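Local coordinates for beta-Lactamase/D-Alanine Carboxypeptidase (Pseudomonas syringae pv. tomato, PDB 5EVI), which probably hydrolyses beta-lactam antibiotics to substituted beta-amino acids, as a class C enzyme linked to antibiotic resistance, at residues 186-191 / 232-237; 111-116 / 159-164; 84-89 / 169-174. All coordinates share one frame; numbering follows the deposited sequence.

Contact 1 of 3, residues 186-191 / 232-237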
ATOM      1  N   LEU A 186     -12.093  -9.835   4.499  1.00 14.91           N
ATOM      2  CA  LEU A 186     -12.069  -8.494   5.098  1.00 15.41           C
ATOM      3  C   LEU A 186     -13.384  -7.722   4.925  1.00 15.76           C
ATOM      4  O   LEU A 186     -13.512  -6.638   5.474  1.00 16.07           O
ATOM      5  CB  LEU A 186     -10.912  -7.655   4.512  1.00 15.32           C
ATOM      6  CG  LEU A 186      -9.473  -7.995   4.908  1.00 15.47           C
ATOM      7  CD1 LEU A 186      -8.480  -7.200   4.061  1.00 15.69           C
ATOM      8  CD2 LEU A 186      -9.238  -7.812   6.401  1.00 15.54           C
ATOM      9  N   GLY A 187     -14.334  -8.271   4.178  1.00 16.12           N
ATOM     10  CA  GLY A 187     -15.602  -7.614   3.864  1.00 16.80           C
ATOM     11  C   GLY A 187     -15.448  -6.480   2.882  1.00 17.02           C
ATOM     12  O   GLY A 187     -16.200  -5.510   2.945  1.00 16.85           O
ATOM     13  N   LEU A 188     -14.483  -6.614   1.964  1.00 17.98           N
ATOM     14  CA  LEU A 188     -14.271  -5.646   0.903  1.00 18.57           C
ATOM     15  C   LEU A 188     -14.937  -6.129  -0.369  1.00 19.72           C
ATOM     16  O   LEU A 188     -14.341  -6.923  -1.127  1.00 20.83           O
ATOM     17  CB  LEU A 188     -12.781  -5.396   0.691  1.00 18.19           C
ATOM     18  CG  LEU A 188     -12.016  -4.975   1.949  1.00 17.77           C
ATOM     19  CD1 LEU A 188     -10.535  -4.826   1.671  1.00 17.87           C
ATOM     20  CD2 LEU A 188     -12.597  -3.693   2.514  1.00 17.63           C
ATOM     21  N   ASN A 189     -16.149  -5.611  -0.602  1.00 20.19           N
ATOM     22  CA  ASN A 189     -17.030  -6.039  -1.689  1.00 21.12           C
ATOM     23  C   ASN A 189     -16.881  -5.243  -2.996  1.00 20.22           C
ATOM     24  O   ASN A 189     -17.511  -5.609  -4.000  1.00 20.75           O
ATOM     25  CB  ASN A 189     -18.512  -5.986  -1.248  1.00 21.69           C
ATOM     26  CG  ASN A 189     -18.763  -6.665   0.093  1.00 22.67           C
ATOM     27  OD1 ASN A 189     -19.181  -6.018   1.055  1.00 24.51           O
ATOM     28  ND2 ASN A 189     -18.474  -7.965   0.176  1.00 23.33           N
ATOM     29  N   SER A 190     -16.074  -4.176  -2.992  1.00 19.31           N
ATOM     30  CA  SER A 190     -15.830  -3.328  -4.182  1.00 18.55           C
ATOM     31  C   SER A 190     -14.335  -3.012  -4.300  1.00 18.06           C
ATOM     32  O   SER A 190     -13.945  -1.861  -4.508  1.00 18.54           O
ATOM     33  CB  SER A 190     -16.623  -2.017  -4.077  1.00 18.71           C
ATOM     34  OG  SER A 190     -16.388  -1.173  -5.204  1.00 19.14           O
ATOM     35  N   THR A 191     -13.502  -4.040  -4.117  1.00 16.87           N
ATOM     36  CA  THR A 191     -12.045  -3.906  -4.179  1.00 16.56           C
ATOM     37  C   THR A 191     -11.564  -5.016  -5.122  1.00 16.47           C
ATOM     38  O   THR A 191     -12.003  -6.158  -4.992  1.00 16.45           O
ATOM     39  CB  THR A 191     -11.439  -4.028  -2.775  1.00 16.01           C
ATOM     40  OG1 THR A 191     -11.927  -2.962  -1.959  1.00 15.49           O
ATOM     41  CG2 THR A 191      -9.897  -3.974  -2.793  1.00 15.91           C
ATOM     42  N   SER A 232     -13.253   4.584  -1.783  1.00 12.66           N
ATOM     43  CA  SER A 232     -13.002   5.131  -0.454  1.00 13.19           C
ATOM     44  C   SER A 232     -13.854   4.406   0.627  1.00 13.70           C
ATOM     45  O   SER A 232     -13.379   4.207   1.762  1.00 14.12           O
ATOM     46  CB  SER A 232     -13.236   6.644  -0.422  1.00 13.10           C
ATOM     47  OG  SER A 232     -14.610   6.952  -0.399  1.00 13.28           O
ATOM     48  N   ARG A 233     -15.068   3.966   0.292  1.00 14.23           N
ATOM     49  CA  ARG A 233     -15.895   3.208   1.263  1.00 14.81           C
ATOM     50  C   ARG A 233     -15.236   1.865   1.688  1.00 14.85           C
ATOM     51  O   ARG A 233     -15.220   1.506   2.888  1.00 15.11           O
ATOM     52  CB  ARG A 233     -17.341   3.005   0.749  1.00 15.21           C
ATOM     53  CG  ARG A 233     -18.317   2.564   1.822  1.00 15.76           C
ATOM     54  CD  ARG A 233     -19.654   2.169   1.231  1.00 16.27           C
ATOM     55  NE  ARG A 233     -20.278   3.212   0.399  1.00 17.14           N
ATOM     56  CZ  ARG A 233     -20.989   4.248   0.846  1.00 18.05           C
ATOM     57  NH1 ARG A 233     -21.118   4.517   2.153  1.00 18.50           N
ATOM     58  NH2 ARG A 233     -21.528   5.067  -0.034  1.00 18.44           N
ATOM     59  N   ASP A 234     -14.668   1.137   0.738  1.00 14.59           N
ATOM     60  CA  ASP A 234     -13.895  -0.074   1.098  1.00 14.89           C
ATOM     61  C   ASP A 234     -12.595   0.178   1.796  1.00 14.09           C
ATOM     62  O   ASP A 234     -12.257  -0.527   2.734  1.00 13.98           O
ATOM     63  CB  ASP A 234     -13.609  -0.934  -0.117  1.00 15.32           C
ATOM     64  CG  ASP A 234     -14.679  -1.955  -0.345  1.00 16.04           C
ATOM     65  OD1 ASP A 234     -15.785  -1.817   0.242  1.00 16.85           O
ATOM     66  OD2 ASP A 234     -14.411  -2.915  -1.100  1.00 17.17           O
ATOM     67  N   LEU A 235     -11.848   1.167   1.322  1.00 13.54           N
ATOM     68  CA  LEU A 235     -10.512   1.400   1.853  1.00 13.51           C
ATOM     69  C   LEU A 235     -10.570   1.906   3.286  1.00 12.68           C
ATOM     70  O   LEU A 235      -9.744   1.538   4.109  1.00 12.64           O
ATOM     71  CB  LEU A 235      -9.722   2.335   0.941  1.00 13.91           C
ATOM     72  CG  LEU A 235      -8.205   2.155   0.971  1.00 14.39           C
ATOM     73  CD1 LEU A 235      -7.734   0.695   0.790  1.00 14.68           C
ATOM     74  CD2 LEU A 235      -7.594   3.040  -0.114  1.00 14.52           C
ATOM     75  N   ILE A 236     -11.567   2.706   3.630  1.00 12.03           N
ATOM     76  CA  ILE A 236     -11.691   3.097   5.028  1.00 11.78           C
ATOM     77  C   ILE A 236     -12.113   1.883   5.916  1.00 11.73           C
ATOM     78  O   ILE A 236     -11.722   1.810   7.077  1.00 11.58           O
ATOM     79  CB  ILE A 236     -12.578   4.371   5.187  1.00 11.49           C
ATOM     80  CG1 ILE A 236     -12.242   5.111   6.495  1.00 11.27           C
ATOM     81  CG2 ILE A 236     -14.040   4.043   5.064  1.00 11.75           C
ATOM     82  CD1 ILE A 236     -10.966   5.945   6.436  1.00 11.26           C
ATOM     83  N   ARG A 237     -12.837   0.900   5.370  1.00 11.87           N
ATOM     84  CA  ARG A 237     -13.014  -0.368   6.051  1.00 12.38           C
ATOM     85  C   ARG A 237     -11.675  -1.097   6.253  1.00 11.48           C
ATOM     86  O   ARG A 237     -11.443  -1.682   7.312  1.00 11.02           O
ATOM     87  CB  ARG A 237     -14.006  -1.252   5.313  1.00 13.76           C
ATOM     88  CG  ARG A 237     -14.312  -2.579   5.986  1.00 15.34           C
ATOM     89  CD  ARG A 237     -15.082  -3.415   4.975  1.00 16.91           C
ATOM     90  NE  ARG A 237     -16.300  -3.959   5.509  1.00 19.05           N
ATOM     91  CZ  ARG A 237     -16.390  -5.047   6.275  1.00 20.44           C
ATOM     92  NH1 ARG A 237     -15.308  -5.731   6.650  1.00 22.77           N
ATOM     93  NH2 ARG A 237     -17.588  -5.460   6.663  1.00 21.31           N
TER
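Thr191 turns OG1 anti to its carbonyl carbon (chi1 -62°) while Asp234, whose CB already heads for the 186-191 loop, carries its carboxylate at an unusual chi1 of -91°; between them these torsions bring OG1 of Thr191 within 2.6 Å of OD2 of Asp234. The hydroxyl gives its proton to the anti lone pair of that oxygen. From the syn side, tilted out of the carboxylate plane, the backbone N of Ser190 donates to Asp234 OD2 at 2.8 Å. One carboxylate oxygen is thus gripped twice, by a side chain and by a main-chain amide, an economical use of a buried acid that probably favours its charged form. Ser230 is a further hydrogen-bonding partner of Thr191 OG1, so the hydroxyl has partners both on helix 232-243 and in the residues just before it.

Helix 174-186 ends here in a Schellman motif. Gly187 takes the positive phi (72°) that glycine adopts easily, and the chain then leads into strand 191-192 past the side of helix 232-243. Just after the turn, Leu188 lays CD2 3.2 Å from the backbone O of Asp234 and 3.5 Å from CD of Arg237, the side chains of Leu188 and Arg237 crossing obliquely. Phe73 and Phe183 also touch this leucine, a fitting apolar residue for a buried spot. Arg237, extended through CG and bent at chi3, carries its guanidinium to the glycine turn, where the carbonyl oxygen of Gly187 lies over one face, toward its rim; the exact placing of the group is doubtful, because it comes too close to the backbone there. Arg237, partly exposed, also touches Tyr248.

Contact 2 of 3, residues 111-116 / 159-164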
ATOM      1  N   PHE A 111      10.828 -12.074   4.722  1.00 14.16           N
ATOM      2  CA  PHE A 111      10.356 -10.768   5.224  1.00 14.47           C
ATOM      3  C   PHE A 111      11.046  -9.561   4.592  1.00 14.38           C
ATOM      4  O   PHE A 111      10.410  -8.533   4.371  1.00 14.54           O
ATOM      5  CB  PHE A 111      10.417 -10.706   6.759  1.00 14.27           C
ATOM      6  CG  PHE A 111      11.751 -10.325   7.317  1.00 14.33           C
ATOM      7  CD1 PHE A 111      12.069  -9.004   7.561  1.00 14.22           C
ATOM      8  CD2 PHE A 111      12.663 -11.310   7.677  1.00 14.34           C
ATOM      9  CE1 PHE A 111      13.322  -8.650   8.078  1.00 14.53           C
ATOM     10  CE2 PHE A 111      13.903 -10.976   8.209  1.00 14.54           C
ATOM     11  CZ  PHE A 111      14.227  -9.635   8.427  1.00 14.62           C
ATOM     12  N   HIS A 112      12.335  -9.689   4.267  1.00 14.52           N
ATOM     13  CA  HIS A 112      13.055  -8.644   3.527  1.00 14.43           C
ATOM     14  C   HIS A 112      12.352  -8.182   2.225  1.00 14.14           C
ATOM     15  O   HIS A 112      12.529  -7.036   1.810  1.00 13.74           O
ATOM     16  CB  HIS A 112      14.479  -9.086   3.188  1.00 14.77           C
ATOM     17  CG  HIS A 112      15.410  -9.175   4.362  1.00 14.71           C
ATOM     18  ND1 HIS A 112      15.951  -8.064   4.978  1.00 14.81           N
ATOM     19  CD2 HIS A 112      15.963 -10.251   4.974  1.00 15.12           C
ATOM     20  CE1 HIS A 112      16.782  -8.454   5.935  1.00 14.95           C
ATOM     21  NE2 HIS A 112      16.798  -9.777   5.961  1.00 15.09           N
ATOM     22  N   LEU A 113      11.572  -9.060   1.589  1.00 13.99           N
ATOM     23  CA  LEU A 113      10.746  -8.671   0.415  1.00 14.02           C
ATOM     24  C   LEU A 113       9.618  -7.670   0.714  1.00 14.01           C
ATOM     25  O   LEU A 113       9.223  -6.896  -0.177  1.00 14.57           O
ATOM     26  CB  LEU A 113      10.114  -9.909  -0.232  1.00 14.05           C
ATOM     27  CG  LEU A 113      11.060 -10.985  -0.790  1.00 14.08           C
ATOM     28  CD1 LEU A 113      10.264 -12.149  -1.338  1.00 14.19           C
ATOM     29  CD2 LEU A 113      11.964 -10.409  -1.871  1.00 14.10           C
ATOM     30  N   GLY A 114       9.042  -7.740   1.902  1.00 13.74           N
ATOM     31  CA  GLY A 114       8.063  -6.745   2.352  1.00 13.47           C
ATOM     32  C   GLY A 114       8.669  -5.474   2.912  1.00 13.15           C
ATOM     33  O   GLY A 114       8.016  -4.429   2.901  1.00 13.01           O
ATOM     34  N   THR A 115       9.914  -5.545   3.405  1.00 12.75           N
ATOM     35  CA  THR A 115      10.573  -4.403   4.043  1.00 12.83           C
ATOM     36  C   THR A 115      11.537  -3.633   3.100  1.00 12.71           C
ATOM     37  O   THR A 115      12.075  -2.572   3.449  1.00 12.40           O
ATOM     38  CB  THR A 115      11.314  -4.853   5.313  1.00 12.96           C
ATOM     39  OG1 THR A 115      12.198  -5.924   4.993  1.00 12.97           O
ATOM     40  CG2 THR A 115      10.321  -5.329   6.381  1.00 12.94           C
ATOM     41  N   HIS A 116      11.749  -4.179   1.903  1.00 12.79           N
ATOM     42  CA  HIS A 116      12.576  -3.562   0.839  1.00 12.83           C
ATOM     43  C   HIS A 116      14.084  -3.585   1.140  1.00 12.98           C
ATOM     44  O   HIS A 116      14.783  -2.658   0.778  1.00 12.93           O
ATOM     45  CB  HIS A 116      12.162  -2.122   0.492  1.00 12.81           C
ATOM     46  CG  HIS A 116      10.696  -1.909   0.286  1.00 12.68           C
ATOM     47  ND1 HIS A 116       9.891  -1.298   1.226  1.00 12.95           N
ATOM     48  CD2 HIS A 116       9.902  -2.158  -0.783  1.00 12.66           C
ATOM     49  CE1 HIS A 116       8.653  -1.233   0.763  1.00 12.62           C
ATOM     50  NE2 HIS A 116       8.633  -1.752  -0.451  1.00 13.02           N
ATOM     51  N   ILE A 159       8.722  -6.642  -3.628  1.00 14.83           N
ATOM     52  CA  ILE A 159       7.348  -6.693  -3.107  1.00 14.70           C
ATOM     53  C   ILE A 159       6.544  -7.691  -3.932  1.00 14.03           C
ATOM     54  O   ILE A 159       5.865  -8.531  -3.384  1.00 13.85           O
ATOM     55  CB  ILE A 159       6.591  -5.325  -3.139  1.00 15.61           C
ATOM     56  CG1 ILE A 159       7.077  -4.370  -2.041  1.00 16.03           C
ATOM     57  CG2 ILE A 159       5.092  -5.546  -2.957  1.00 15.74           C
ATOM     58  CD1 ILE A 159       6.609  -4.693  -0.642  1.00 16.35           C
ATOM     59  N   GLY A 160       6.593  -7.573  -5.255  1.00 13.27           N
ATOM     60  CA  GLY A 160       5.791  -8.430  -6.109  1.00 13.11           C
ATOM     61  C   GLY A 160       6.092  -9.905  -5.924  1.00 12.82           C
ATOM     62  O   GLY A 160       5.202 -10.730  -5.939  1.00 12.66           O
ATOM     63  N   LEU A 161       7.356 -10.213  -5.702  1.00 12.91           N
ATOM     64  CA  LEU A 161       7.741 -11.578  -5.377  1.00 12.83           C
ATOM     65  C   LEU A 161       7.114 -12.026  -4.051  1.00 12.87           C
ATOM     66  O   LEU A 161       6.851 -13.203  -3.897  1.00 13.34           O
ATOM     67  CB  LEU A 161       9.259 -11.712  -5.328  1.00 12.75           C
ATOM     68  CG  LEU A 161       9.811 -13.081  -4.918  1.00 12.64           C
ATOM     69  CD1 LEU A 161       9.514 -14.133  -5.969  1.00 12.62           C
ATOM     70  CD2 LEU A 161      11.301 -12.996  -4.669  1.00 12.55           C
ATOM     71  N   LEU A 162       6.884 -11.123  -3.093  1.00 13.03           N
ATOM     72  CA  LEU A 162       6.228 -11.502  -1.825  1.00 13.04           C
ATOM     73  C   LEU A 162       4.845 -12.035  -2.138  1.00 13.27           C
ATOM     74  O   LEU A 162       4.452 -13.081  -1.632  1.00 13.42           O
ATOM     75  CB  LEU A 162       6.093 -10.336  -0.838  1.00 12.92           C
ATOM     76  CG  LEU A 162       5.530 -10.634   0.563  1.00 12.86           C
ATOM     77  CD1 LEU A 162       6.229 -11.775   1.282  1.00 13.04           C
ATOM     78  CD2 LEU A 162       5.566  -9.362   1.400  1.00 12.88           C
ATOM     79  N   GLY A 163       4.108 -11.284  -2.956  1.00 13.45           N
ATOM     80  CA  GLY A 163       2.802 -11.706  -3.419  1.00 14.03           C
ATOM     81  C   GLY A 163       2.829 -13.073  -4.085  1.00 14.38           C
ATOM     82  O   GLY A 163       2.014 -13.907  -3.757  1.00 14.86           O
ATOM     83  N   VAL A 164       3.784 -13.308  -4.987  1.00 14.81           N
ATOM     84  CA  VAL A 164       3.906 -14.612  -5.684  1.00 15.43           C
ATOM     85  C   VAL A 164       4.040 -15.741  -4.661  1.00 15.60           C
ATOM     86  O   VAL A 164       3.336 -16.772  -4.750  1.00 15.87           O
ATOM     87  CB  VAL A 164       5.088 -14.633  -6.712  1.00 15.56           C
ATOM     88  CG1 VAL A 164       5.400 -16.047  -7.207  1.00 16.00           C
ATOM     89  CG2 VAL A 164       4.757 -13.754  -7.914  1.00 15.82           C
TER
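Short helix 112-115 packs on helix 156-169 in the helical part of the beta-lactamase fold, and Leu113 takes the largest share of the joint. Its CB faces CB of Leu162 at 4.1 Å, and its CD1 comes to 3.6 Å from CD2 of Leu161, so that one leucine of the short helix meets two successive leucines of the long one. Ile93 and Ile165 also touch Leu113, which makes a branched apolar side chain apt in this buried seam.

The second point of closeness depends on a residue without a side chain. Leu162, with CG anti to the backbone N (chi1 -175°), sends CD2 to 3.7 Å from CA of Gly114, and the methyl rests directly on the main chain of the short helix. Ala78 of helix 70-83 touches Leu162 as well, so three helices converge at this leucine.

Ile159 starts from a CB that points away, but its CG1 branch curls back and brings CD1 to 3.4 Å from the backbone O of Leu113. The same oxygen lies 3.5 Å from CA of Ile159 in a CA-H...O contact, a close approach of main chains with no hydrogen bond across the interface. Beside it, His116 leaves helical geometry with a positive phi (72°), and its ring meets CG1 of Ile159 obliquely. This end of the contact lies next to the probable active site: Ser68 and Lys71 fit the SxxK motif of serine beta-lactamases, with Tyr154 as its companion hydroxyl. Ile159 touches Lys71, and the rings of His116 and Tyr154 meet with their planes about 40° apart.

Contact 3 of 3, residues 84-89 / 169-174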
ATOM      1  N   ASN A  84      -1.853 -18.737   9.098  1.00 14.38           N
ATOM      2  CA  ASN A  84      -2.458 -20.048   8.842  1.00 14.81           C
ATOM      3  C   ASN A  84      -1.470 -21.199   8.721  1.00 15.05           C
ATOM      4  O   ASN A  84      -1.872 -22.287   8.334  1.00 15.10           O
ATOM      5  CB  ASN A  84      -3.348 -19.976   7.596  1.00 15.13           C
ATOM      6  CG  ASN A  84      -4.644 -19.288   7.871  1.00 15.46           C
ATOM      7  OD1 ASN A  84      -5.601 -19.915   8.341  1.00 16.36           O
ATOM      8  ND2 ASN A  84      -4.708 -18.006   7.587  1.00 15.70           N
ATOM      9  N   GLY A  85      -0.219 -20.978   9.112  1.00 15.28           N
ATOM     10  CA  GLY A  85       0.812 -22.036   9.110  1.00 15.79           C
ATOM     11  C   GLY A  85       1.406 -22.368   7.740  1.00 16.47           C
ATOM     12  O   GLY A  85       2.109 -23.370   7.598  1.00 16.87           O
ATOM     13  N   ARG A  86       1.177 -21.521   6.739  1.00 16.81           N
ATOM     14  CA  ARG A  86       1.563 -21.834   5.346  1.00 17.71           C
ATOM     15  C   ARG A  86       2.818 -21.123   4.883  1.00 17.32           C
ATOM     16  O   ARG A  86       3.315 -21.380   3.782  1.00 17.46           O
ATOM     17  CB  ARG A  86       0.400 -21.505   4.410  1.00 18.58           C
ATOM     18  CG  ARG A  86      -0.787 -22.422   4.624  1.00 19.66           C
ATOM     19  CD  ARG A  86      -0.700 -23.692   3.785  1.00 20.89           C
ATOM     20  NE  ARG A  86      -1.527 -23.561   2.575  1.00 22.50           N
ATOM     21  CZ  ARG A  86      -2.829 -23.841   2.499  1.00 23.69           C
ATOM     22  NH1 ARG A  86      -3.473 -23.652   1.352  1.00 24.52           N
ATOM     23  NH2 ARG A  86      -3.509 -24.290   3.549  1.00 25.23           N
ATOM     24  N   LEU A  87       3.372 -20.263   5.730  1.00 17.22           N
ATOM     25  CA  LEU A  87       4.482 -19.408   5.335  1.00 17.16           C
ATOM     26  C   LEU A  87       5.116 -18.779   6.561  1.00 17.16           C
ATOM     27  O   LEU A  87       4.566 -17.851   7.096  1.00 17.11           O
ATOM     28  CB  LEU A  87       3.934 -18.309   4.395  1.00 17.29           C
ATOM     29  CG  LEU A  87       4.879 -17.300   3.732  1.00 17.08           C
ATOM     30  CD1 LEU A  87       4.049 -16.236   3.022  1.00 16.83           C
ATOM     31  CD2 LEU A  87       5.871 -16.621   4.650  1.00 17.47           C
ATOM     32  N   SER A  88       6.273 -19.251   7.019  1.00 17.38           N
ATOM     33  CA  SER A  88       7.008 -18.537   8.065  1.00 17.13           C
ATOM     34  C   SER A  88       7.996 -17.537   7.423  1.00 16.74           C
ATOM     35  O   SER A  88       8.930 -17.909   6.694  1.00 17.35           O
ATOM     36  CB  SER A  88       7.704 -19.524   9.004  1.00 17.76           C
ATOM     37  OG  SER A  88       8.432 -18.874  10.036  1.00 18.06           O
ATOM     38  N   LEU A  89       7.770 -16.252   7.696  1.00 16.05           N
ATOM     39  CA  LEU A  89       8.506 -15.137   7.073  1.00 15.75           C
ATOM     40  C   LEU A  89       9.964 -14.992   7.490  1.00 15.68           C
ATOM     41  O   LEU A  89      10.722 -14.216   6.895  1.00 15.01           O
ATOM     42  CB  LEU A  89       7.780 -13.809   7.362  1.00 15.62           C
ATOM     43  CG  LEU A  89       6.355 -13.590   6.792  1.00 15.60           C
ATOM     44  CD1 LEU A  89       5.773 -12.353   7.431  1.00 15.68           C
ATOM     45  CD2 LEU A  89       6.329 -13.428   5.284  1.00 15.61           C
ATOM     46  N   SER A 169       1.850 -20.406  -1.574  1.00 21.81           N
ATOM     47  CA  SER A 169       1.595 -21.095  -0.298  1.00 21.61           C
ATOM     48  C   SER A 169       0.113 -21.449  -0.087  1.00 21.93           C
ATOM     49  O   SER A 169      -0.200 -22.350   0.699  1.00 20.89           O
ATOM     50  CB  SER A 169       2.103 -20.262   0.880  1.00 21.65           C
ATOM     51  OG  SER A 169       1.213 -19.206   1.187  1.00 20.81           O
HETATM   52  N   MSE A 170      -0.763 -20.717  -0.772  1.00 22.07           N
HETATM   53  CA  MSE A 170      -2.216 -20.912  -0.778  1.00 23.68           C
HETATM   54  C   MSE A 170      -2.746 -21.777  -1.917  1.00 24.58           C
HETATM   55  O   MSE A 170      -3.968 -21.926  -2.065  1.00 25.83           O
HETATM   56  CB  MSE A 170      -2.814 -19.496  -0.850  1.00 23.41           C
HETATM   57  CG  MSE A 170      -2.410 -18.704   0.396  1.00 24.12           C
HETATM   58 SE   MSE A 170      -3.095 -16.851   0.322  0.84 25.03          SE
HETATM   59  CE  MSE A 170      -3.266 -16.647   2.275  1.00 25.44           C
ATOM     60  N   ASN A 171      -1.846 -22.343  -2.728  1.00 25.72           N
ATOM     61  CA  ASN A 171      -2.188 -23.246  -3.850  1.00 27.16           C
ATOM     62  C   ASN A 171      -3.101 -22.651  -4.911  1.00 27.60           C
ATOM     63  O   ASN A 171      -3.942 -23.357  -5.481  1.00 28.22           O
ATOM     64  CB  ASN A 171      -2.794 -24.559  -3.320  1.00 27.43           C
ATOM     65  CG  ASN A 171      -1.836 -25.311  -2.450  1.00 27.65           C
ATOM     66  OD1 ASN A 171      -0.724 -25.645  -2.883  1.00 29.02           O
ATOM     67  ND2 ASN A 171      -2.242 -25.583  -1.218  1.00 27.66           N
HETATM   68  N   MSE A 172      -2.949 -21.356  -5.182  1.00 27.75           N
HETATM   69  CA  MSE A 172      -3.820 -20.695  -6.150  1.00 27.81           C
HETATM   70  C   MSE A 172      -3.193 -19.479  -6.750  1.00 26.48           C
HETATM   71  O   MSE A 172      -2.219 -18.968  -6.215  1.00 26.42           O
HETATM   72  CB  MSE A 172      -5.112 -20.322  -5.440  1.00 29.75           C
HETATM   73  CG  MSE A 172      -4.933 -19.265  -4.365  1.00 31.43           C
HETATM   74 SE   MSE A 172      -6.749 -19.026  -3.671  1.00 35.39          SE
HETATM   75  CE  MSE A 172      -6.778 -20.341  -2.202  1.00 34.56           C
ATOM     76  N   PRO A 173      -3.742 -18.995  -7.875  1.00 24.46           N
ATOM     77  CA  PRO A 173      -3.184 -17.772  -8.427  1.00 23.44           C
ATOM     78  C   PRO A 173      -3.427 -16.533  -7.550  1.00 21.59           C
ATOM     79  O   PRO A 173      -4.408 -16.475  -6.791  1.00 20.31           O
ATOM     80  CB  PRO A 173      -3.863 -17.658  -9.791  1.00 23.87           C
ATOM     81  CG  PRO A 173      -5.128 -18.428  -9.648  1.00 24.11           C
ATOM     82  CD  PRO A 173      -4.769 -19.574  -8.763  1.00 24.73           C
ATOM     83  N   PHE A 174      -2.513 -15.569  -7.654  1.00 20.71           N
ATOM     84  CA  PHE A 174      -2.511 -14.374  -6.815  1.00 20.18           C
ATOM     85  C   PHE A 174      -3.825 -13.629  -6.901  1.00 20.84           C
ATOM     86  O   PHE A 174      -4.355 -13.217  -5.877  1.00 20.46           O
ATOM     87  CB  PHE A 174      -1.344 -13.434  -7.184  1.00 20.21           C
ATOM     88  CG  PHE A 174      -1.312 -12.164  -6.365  1.00 19.48           C
ATOM     89  CD1 PHE A 174      -0.757 -12.150  -5.090  1.00 19.25           C
ATOM     90  CD2 PHE A 174      -1.832 -10.979  -6.872  1.00 19.14           C
ATOM     91  CE1 PHE A 174      -0.735 -10.963  -4.346  1.00 19.24           C
ATOM     92  CE2 PHE A 174      -1.778  -9.799  -6.144  1.00 18.76           C
ATOM     93  CZ  PHE A 174      -1.252  -9.793  -4.882  1.00 18.74           C
TER
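Arg86 reaches across to the backbone of Ser169 with a short, nearly straight hydrogen bond: NE donates to Ser169 O at 2.6 Å, with an angle of 162° at the hydrogen. The donor lies in the carbonyl plane, and the oxygen sits at the edge of the guanidinium, 8° out of its plane. Bends at chi2 and chi3 fold the long arginine side chain alongside the turn. Its NH1 comes 3.4 Å from ND2 of Asn171, two donors that do not bond; the side chains cross at about a right angle. A long, flexible cation suits this exposed position, since it can donate to a carbonyl near a helix end, where the helix dipole probably adds to the attraction.

In return, CB of Ser169 lies 3.3 Å from the backbone O of Arg86, while its OG is held by Ala166 O, one turn back. Two Schellman motifs shape the segments, with Gly85 and Asn171 as their positive-phi residues, a conformation glycine takes easily and asparagine tolerates better than most. They close helices 70-83 and 156-169 respectively; Met170, a selenomethionine, touches Leu77 of helix 70-83 and Ala177 of helix 174-186, and Pro173 occupies the N-cap position of helix 174-186.

In the fold
Contacts 1 and 2 are buried and lie on opposite sides of the chain's centre, whereas contact 3 is at the surface. Contact 2 is nested inside the loop that contact 3 closes, and the two share helix 156-169: its body packs in contact 2 and its end is met in contact 3. They also touch directly, probably through a hydrogen bond from Phe111 N to Leu89 O. Helix 174-186 begins in contact 3 and ends in contact 1, whose centre is about 23 Å from the centre of each of the others. Chemistry follows place: apolar branches between helices in contact 2, a buried carboxylate serving a loop in contact 1, an exposed arginine on a carbonyl in contact 3.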